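Local coordinates for cell envelope-related transcriptional attenuator domain-containing protein (Streptococcus agalactiae, PDB 3OKZ) that is of unknown function but probably attaches glycopolymers to the Gram-positive cell wall, at residues T57-D65 / D179-I190. Sequence-based numbering, arbitrary orientation.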
ATOM      1  N   THR A  57       6.102  12.798  -6.382  1.00 35.89           N
ATOM      2  CA  THR A  57       5.360  11.609  -5.984  1.00 29.88           C
ATOM      3  C   THR A  57       5.404  11.412  -4.474  1.00 31.53           C
ATOM      4  O   THR A  57       6.419  11.677  -3.832  1.00 51.35           O
ATOM      5  CB  THR A  57       5.934  10.353  -6.661  1.00 24.74           C
ATOM      6  OG1 THR A  57       5.625  10.386  -8.057  1.00 25.90           O
ATOM      7  CG2 THR A  57       5.357   9.088  -6.040  1.00 18.26           C
ATOM      8  N   THR A  58       4.294  10.949  -3.909  1.00 17.81           N
ATOM      9  CA  THR A  58       4.230  10.695  -2.477  1.00 16.60           C
ATOM     10  C   THR A  58       3.619   9.330  -2.225  1.00 13.42           C
ATOM     11  O   THR A  58       2.726   8.896  -2.956  1.00 25.55           O
ATOM     12  CB  THR A  58       3.355  11.720  -1.751  1.00 14.09           C
ATOM     13  OG1 THR A  58       1.970  11.421  -1.990  1.00  9.36           O
ATOM     14  CG2 THR A  58       3.679  13.135  -2.240  1.00  8.04           C
HETATM   15  N   MSE A  59       4.104   8.661  -1.185  1.00 13.55           N
HETATM   16  CA  MSE A  59       3.596   7.351  -0.811  1.00 10.32           C
HETATM   17  C   MSE A  59       3.183   7.333   0.634  1.00 16.94           C
HETATM   18  O   MSE A  59       3.990   7.592   1.530  1.00 16.48           O
HETATM   19  CB  MSE A  59       4.656   6.289  -0.996  1.00 10.14           C
HETATM   20  CG  MSE A  59       5.163   6.155  -2.394  1.00 20.17           C
HETATM   21 SE   MSE A  59       6.308   4.647  -2.422  1.00 59.03          SE
HETATM   22  CE  MSE A  59       4.995   3.336  -2.965  1.00 62.71           C
ATOM     23  N   THR A  60       1.923   7.009   0.866  1.00 16.15           N
ATOM     24  CA  THR A  60       1.429   6.932   2.221  1.00  2.74           C
ATOM     25  C   THR A  60       0.987   5.502   2.570  1.00  5.98           C
ATOM     26  O   THR A  60       0.033   4.962   2.005  1.00 10.28           O
ATOM     27  CB  THR A  60       0.301   7.961   2.426  1.00  5.65           C
ATOM     28  OG1 THR A  60       0.850   9.274   2.247  1.00  8.37           O
ATOM     29  CG2 THR A  60      -0.287   7.878   3.836  1.00 10.07           C
ATOM     30  N   SER A  61       1.732   4.887   3.484  1.00 11.67           N
ATOM     31  CA  SER A  61       1.444   3.535   3.947  1.00 16.79           C
ATOM     32  C   SER A  61       0.251   3.616   4.894  1.00 12.82           C
ATOM     33  O   SER A  61       0.142   4.548   5.692  1.00 17.10           O
ATOM     34  CB  SER A  61       2.663   2.962   4.682  1.00 18.07           C
ATOM     35  OG  SER A  61       3.833   2.979   3.871  1.00 18.14           O
ATOM     36  N   LEU A  62      -0.640   2.638   4.819  1.00 13.69           N
ATOM     37  CA  LEU A  62      -1.838   2.648   5.655  1.00 13.32           C
ATOM     38  C   LEU A  62      -1.830   1.496   6.647  1.00 12.70           C
ATOM     39  O   LEU A  62      -2.008   0.339   6.268  1.00 19.16           O
ATOM     40  CB  LEU A  62      -3.080   2.570   4.763  1.00 17.44           C
ATOM     41  CG  LEU A  62      -3.007   3.472   3.523  1.00 12.19           C
ATOM     42  CD1 LEU A  62      -4.241   3.281   2.619  1.00  6.67           C
ATOM     43  CD2 LEU A  62      -2.876   4.912   3.978  1.00 10.71           C
ATOM     44  N   GLU A  63      -1.637   1.834   7.922  1.00  8.34           N
ATOM     45  CA  GLU A  63      -1.579   0.860   9.016  1.00  7.63           C
ATOM     46  C   GLU A  63      -2.744  -0.120   9.028  1.00 14.65           C
ATOM     47  O   GLU A  63      -3.890   0.264   9.254  1.00 21.18           O
ATOM     48  CB  GLU A  63      -1.519   1.593  10.356  1.00 18.06           C
ATOM     49  CG  GLU A  63      -1.527   0.661  11.558  1.00 32.79           C
ATOM     50  CD  GLU A  63      -0.511  -0.459  11.425  1.00 33.26           C
ATOM     51  OE1 GLU A  63       0.691  -0.159  11.253  1.00 28.74           O
ATOM     52  OE2 GLU A  63      -0.914  -1.640  11.488  1.00 34.72           O
ATOM     53  N   ARG A  64      -2.436  -1.392   8.802  1.00 15.08           N
ATOM     54  CA  ARG A  64      -3.440  -2.461   8.763  1.00 13.48           C
ATOM     55  C   ARG A  64      -4.294  -2.604  10.016  1.00 19.17           C
ATOM     56  O   ARG A  64      -5.396  -3.151   9.953  1.00 31.83           O
ATOM     57  CB  ARG A  64      -2.750  -3.795   8.513  1.00 45.75           C
ATOM     58  CG  ARG A  64      -1.643  -4.092   9.529  1.00 69.29           C
ATOM     59  CD  ARG A  64      -1.107  -5.498   9.370  1.00 81.68           C
ATOM     60  NE  ARG A  64      -0.777  -5.779   7.979  1.00 90.76           N
ATOM     61  CZ  ARG A  64      -0.295  -6.937   7.547  1.00 97.65           C
ATOM     62  NH1 ARG A  64      -0.080  -7.930   8.404  1.00 92.26           N
ATOM     63  NH2 ARG A  64      -0.031  -7.103   6.259  1.00108.33           N
ATOM     64  N   ASP A  65      -3.780  -2.132  11.153  1.00 27.26           N
ATOM     65  CA  ASP A  65      -4.486  -2.235  12.430  1.00 22.51           C
ATOM     66  C   ASP A  65      -5.393  -1.040  12.749  1.00 19.61           C
ATOM     67  O   ASP A  65      -6.004  -0.979  13.813  1.00 23.00           O
ATOM     68  CB  ASP A  65      -3.471  -2.458  13.568  1.00 23.41           C
ATOM     69  CG  ASP A  65      -2.850  -3.867  13.546  1.00 31.65           C
ATOM     70  OD1 ASP A  65      -1.855  -4.103  14.271  1.00 34.64           O
ATOM     71  OD2 ASP A  65      -3.358  -4.745  12.815  1.00 24.60           O
ATOM     72  N   ASP A 179       4.887  -3.041  13.122  1.00 23.17           N
ATOM     73  CA  ASP A 179       4.326  -2.760  11.805  1.00 27.99           C
ATOM     74  C   ASP A 179       4.746  -1.450  11.167  1.00 20.16           C
ATOM     75  O   ASP A 179       4.535  -1.248   9.979  1.00 28.77           O
ATOM     76  CB  ASP A 179       2.800  -2.840  11.851  1.00 33.29           C
ATOM     77  CG  ASP A 179       2.196  -3.237  10.508  1.00 44.21           C
ATOM     78  OD1 ASP A 179       2.600  -4.290   9.964  1.00 45.26           O
ATOM     79  OD2 ASP A 179       1.317  -2.505   9.998  1.00 47.79           O
ATOM     80  N   TYR A 180       5.344  -0.552  11.936  1.00 17.22           N
ATOM     81  CA  TYR A 180       5.790   0.718  11.367  1.00 16.58           C
ATOM     82  C   TYR A 180       7.189   0.563  10.813  1.00 13.31           C
ATOM     83  O   TYR A 180       7.544   1.185   9.807  1.00 10.77           O
ATOM     84  CB  TYR A 180       5.713   1.829  12.421  1.00 22.53           C
ATOM     85  CG  TYR A 180       4.273   2.088  12.808  1.00 39.51           C
ATOM     86  CD1 TYR A 180       3.316   2.353  11.825  1.00 34.64           C
ATOM     87  CD2 TYR A 180       3.851   2.010  14.132  1.00 52.41           C
ATOM     88  CE1 TYR A 180       1.985   2.527  12.145  1.00 44.48           C
ATOM     89  CE2 TYR A 180       2.509   2.186  14.466  1.00 61.08           C
ATOM     90  CZ  TYR A 180       1.584   2.444  13.464  1.00 62.98           C
ATOM     91  OH  TYR A 180       0.257   2.642  13.771  1.00 71.98           O
ATOM     92  N   GLY A 181       7.975  -0.284  11.472  1.00 13.46           N
ATOM     93  CA  GLY A 181       9.321  -0.560  11.008  1.00  5.33           C
ATOM     94  C   GLY A 181       9.089  -1.336   9.729  1.00 10.77           C
ATOM     95  O   GLY A 181       9.570  -0.973   8.650  1.00 14.35           O
ATOM     96  N   ARG A 182       8.297  -2.396   9.859  1.00 13.50           N
ATOM     97  CA  ARG A 182       7.946  -3.261   8.742  1.00 19.22           C
ATOM     98  C   ARG A 182       7.499  -2.474   7.513  1.00 25.82           C
ATOM     99  O   ARG A 182       7.781  -2.870   6.379  1.00 22.91           O
ATOM    100  CB  ARG A 182       6.827  -4.212   9.156  1.00 11.69           C
ATOM    101  CG  ARG A 182       6.283  -5.037   8.015  1.00  8.36           C
ATOM    102  CD  ARG A 182       5.208  -6.015   8.479  1.00 26.73           C
ATOM    103  NE  ARG A 182       4.789  -6.867   7.371  1.00 33.42           N
ATOM    104  CZ  ARG A 182       3.692  -7.613   7.365  1.00 45.47           C
ATOM    105  NH1 ARG A 182       2.885  -7.623   8.422  1.00 57.01           N
ATOM    106  NH2 ARG A 182       3.399  -8.339   6.292  1.00 37.39           N
ATOM    107  N   GLN A 183       6.792  -1.367   7.731  1.00 23.89           N
ATOM    108  CA  GLN A 183       6.328  -0.558   6.611  1.00 11.65           C
ATOM    109  C   GLN A 183       7.400   0.309   5.971  1.00  9.82           C
ATOM    110  O   GLN A 183       7.400   0.486   4.750  1.00 20.41           O
ATOM    111  CB  GLN A 183       5.131   0.295   7.026  1.00  0.01           C
ATOM    112  CG  GLN A 183       3.846  -0.521   7.031  1.00  0.01           C
ATOM    113  CD  GLN A 183       2.686   0.248   7.556  1.00  5.65           C
ATOM    114  OE1 GLN A 183       2.652   0.579   8.724  1.00 16.62           O
ATOM    115  NE2 GLN A 183       1.723   0.551   6.696  1.00 10.62           N
ATOM    116  N   LYS A 184       8.320   0.843   6.775  1.00  4.86           N
ATOM    117  CA  LYS A 184       9.384   1.674   6.213  1.00  2.30           C
ATOM    118  C   LYS A 184      10.083   0.753   5.222  1.00  6.71           C
ATOM    119  O   LYS A 184      10.295   1.097   4.069  1.00  8.81           O
ATOM    120  CB  LYS A 184      10.353   2.117   7.319  1.00  9.29           C
ATOM    121  CG  LYS A 184      11.068   3.437   7.068  1.00 16.27           C
ATOM    122  CD  LYS A 184      10.109   4.618   7.141  1.00 41.61           C
ATOM    123  CE  LYS A 184      10.796   5.936   6.755  1.00 54.81           C
ATOM    124  NZ  LYS A 184       9.859   7.111   6.661  1.00 58.31           N
ATOM    125  N   ARG A 185      10.402  -0.450   5.673  1.00  3.68           N
ATOM    126  CA  ARG A 185      11.063  -1.409   4.810  1.00  0.01           C
ATOM    127  C   ARG A 185      10.221  -1.726   3.577  1.00  9.79           C
ATOM    128  O   ARG A 185      10.752  -1.882   2.482  1.00 22.77           O
ATOM    129  CB  ARG A 185      11.390  -2.693   5.595  1.00  6.78           C
ATOM    130  CG  ARG A 185      12.727  -2.657   6.319  1.00 19.25           C
ATOM    131  CD  ARG A 185      12.906  -3.853   7.240  1.00 18.56           C
ATOM    132  NE  ARG A 185      12.222  -3.639   8.513  1.00 17.28           N
ATOM    133  CZ  ARG A 185      11.401  -4.512   9.085  1.00 17.63           C
ATOM    134  NH1 ARG A 185      11.157  -5.677   8.501  1.00 13.40           N
ATOM    135  NH2 ARG A 185      10.800  -4.207  10.224  1.00 15.80           N
ATOM    136  N   GLN A 186       8.909  -1.825   3.750  1.00 14.84           N
ATOM    137  CA  GLN A 186       8.030  -2.110   2.623  1.00 11.98           C
ATOM    138  C   GLN A 186       8.141  -1.013   1.565  1.00 19.48           C
ATOM    139  O   GLN A 186       8.193  -1.298   0.367  1.00 24.40           O
ATOM    140  CB  GLN A 186       6.585  -2.204   3.092  1.00 20.85           C
ATOM    141  CG  GLN A 186       6.150  -3.592   3.523  1.00 20.91           C
ATOM    142  CD  GLN A 186       4.682  -3.635   3.916  1.00 26.41           C
ATOM    143  OE1 GLN A 186       4.129  -4.701   4.189  1.00 34.53           O
ATOM    144  NE2 GLN A 186       4.045  -2.464   3.948  1.00 27.93           N
ATOM    145  N   ARG A 187       8.176   0.241   2.015  1.00 14.86           N
ATOM    146  CA  ARG A 187       8.280   1.386   1.119  1.00  7.84           C
ATOM    147  C   ARG A 187       9.624   1.373   0.413  1.00  7.74           C
ATOM    148  O   ARG A 187       9.729   1.677  -0.770  1.00 10.26           O
ATOM    149  CB  ARG A 187       8.121   2.690   1.906  1.00 13.60           C
ATOM    150  CG  ARG A 187       6.715   2.974   2.425  1.00 22.09           C
ATOM    151  CD  ARG A 187       6.731   4.181   3.351  1.00 18.94           C
ATOM    152  NE  ARG A 187       6.254   3.861   4.697  1.00 15.27           N
ATOM    153  CZ  ARG A 187       6.665   4.487   5.795  1.00 29.83           C
ATOM    154  NH1 ARG A 187       7.562   5.459   5.704  1.00 36.03           N
ATOM    155  NH2 ARG A 187       6.184   4.148   6.985  1.00 40.70           N
ATOM    156  N   GLU A 188      10.652   1.012   1.155  1.00  8.24           N
ATOM    157  CA  GLU A 188      11.994   0.941   0.623  1.00 11.56           C
ATOM    158  C   GLU A 188      12.058   0.014  -0.576  1.00 14.74           C
ATOM    159  O   GLU A 188      12.516   0.407  -1.647  1.00 19.37           O
ATOM    160  CB  GLU A 188      12.936   0.422   1.702  1.00 12.07           C
ATOM    161  CG  GLU A 188      14.395   0.357   1.321  1.00 16.91           C
ATOM    162  CD  GLU A 188      15.230  -0.144   2.475  1.00 23.85           C
ATOM    163  OE1 GLU A 188      14.811   0.097   3.632  1.00 20.26           O
ATOM    164  OE2 GLU A 188      16.292  -0.765   2.232  1.00 36.80           O
ATOM    165  N   VAL A 189      11.615  -1.227  -0.397  1.00  2.77           N
ATOM    166  CA  VAL A 189      11.657  -2.186  -1.491  1.00 13.06           C
ATOM    167  C   VAL A 189      10.919  -1.629  -2.719  1.00 15.86           C
ATOM    168  O   VAL A 189      11.404  -1.742  -3.844  1.00 20.63           O
ATOM    169  CB  VAL A 189      11.058  -3.565  -1.069  1.00  0.01           C
ATOM    170  CG1 VAL A 189      11.262  -4.589  -2.170  1.00  0.01           C
ATOM    171  CG2 VAL A 189      11.745  -4.070   0.187  1.00  0.01           C
ATOM    172  N   ILE A 190       9.761  -1.012  -2.505  1.00 14.46           N
ATOM    173  CA  ILE A 190       9.003  -0.456  -3.618  1.00 20.39           C
ATOM    174  C   ILE A 190       9.793   0.633  -4.323  1.00 31.04           C
ATOM    175  O   ILE A 190       9.992   0.581  -5.542  1.00 25.48           O
ATOM    176  CB  ILE A 190       7.632   0.108  -3.144  1.00 14.43           C
ATOM    177  CG1 ILE A 190       6.589  -1.003  -3.173  1.00 31.84           C
ATOM    178  CG2 ILE A 190       7.150   1.227  -4.065  1.00  3.73           C
ATOM    179  CD1 ILE A 190       6.353  -1.564  -4.559  1.00 37.84           C
TER
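Ser61 and Gln183 mark the closest backbone register, their CA atoms 6.9 Å apart, where strand 57-62 of the mixed sheet in this LytR/CpsA/Psr (LCP) domain meets helix 179-190. The axes approach to 9.6 Å at 144°, so the helix runs roughly antiparallel to the strand across one sheet face. Alternation along the strand sends Met59 and Ser61 toward the helix, whereas Thr60 and Leu62 point away. At the apolar end, selenomethionine Met59 presents its methyl CE to the CG2 branch of Ile190.

Beyond the strand, Glu63 has CG anti to its backbone N and a bend at chi2, which together bring its carboxylate to Asp179. There Glu63 OE1 lies 2.7 Å from Asp179 OD2, the carboxylate planes 68° apart. The Tyr180 ring stands nearly perpendicular to the Glu63 carboxylate, OE1 oblique to it, while Tyr180 OH bonds to Gln260. Glu63 OE2 accepts from Asp65 N through the anti lone pair, bridging across Arg64. The poorly ordered Arg64 has Arg182 NH1 over one guanidinium face; Asp43 makes long, weak ion pairs with both arginines. Such clustered arginines and acids are consistent with the phosphate-binding pocket of LCP relatives. Arg187 NH2 is held by Gln245 of the neighbouring strand, and Arg187 NE gives a weak hydrogen bond (2.7 Å, N-H...O 127°) to Ser61 OG, which lies at the guanidinium edge, near its plane.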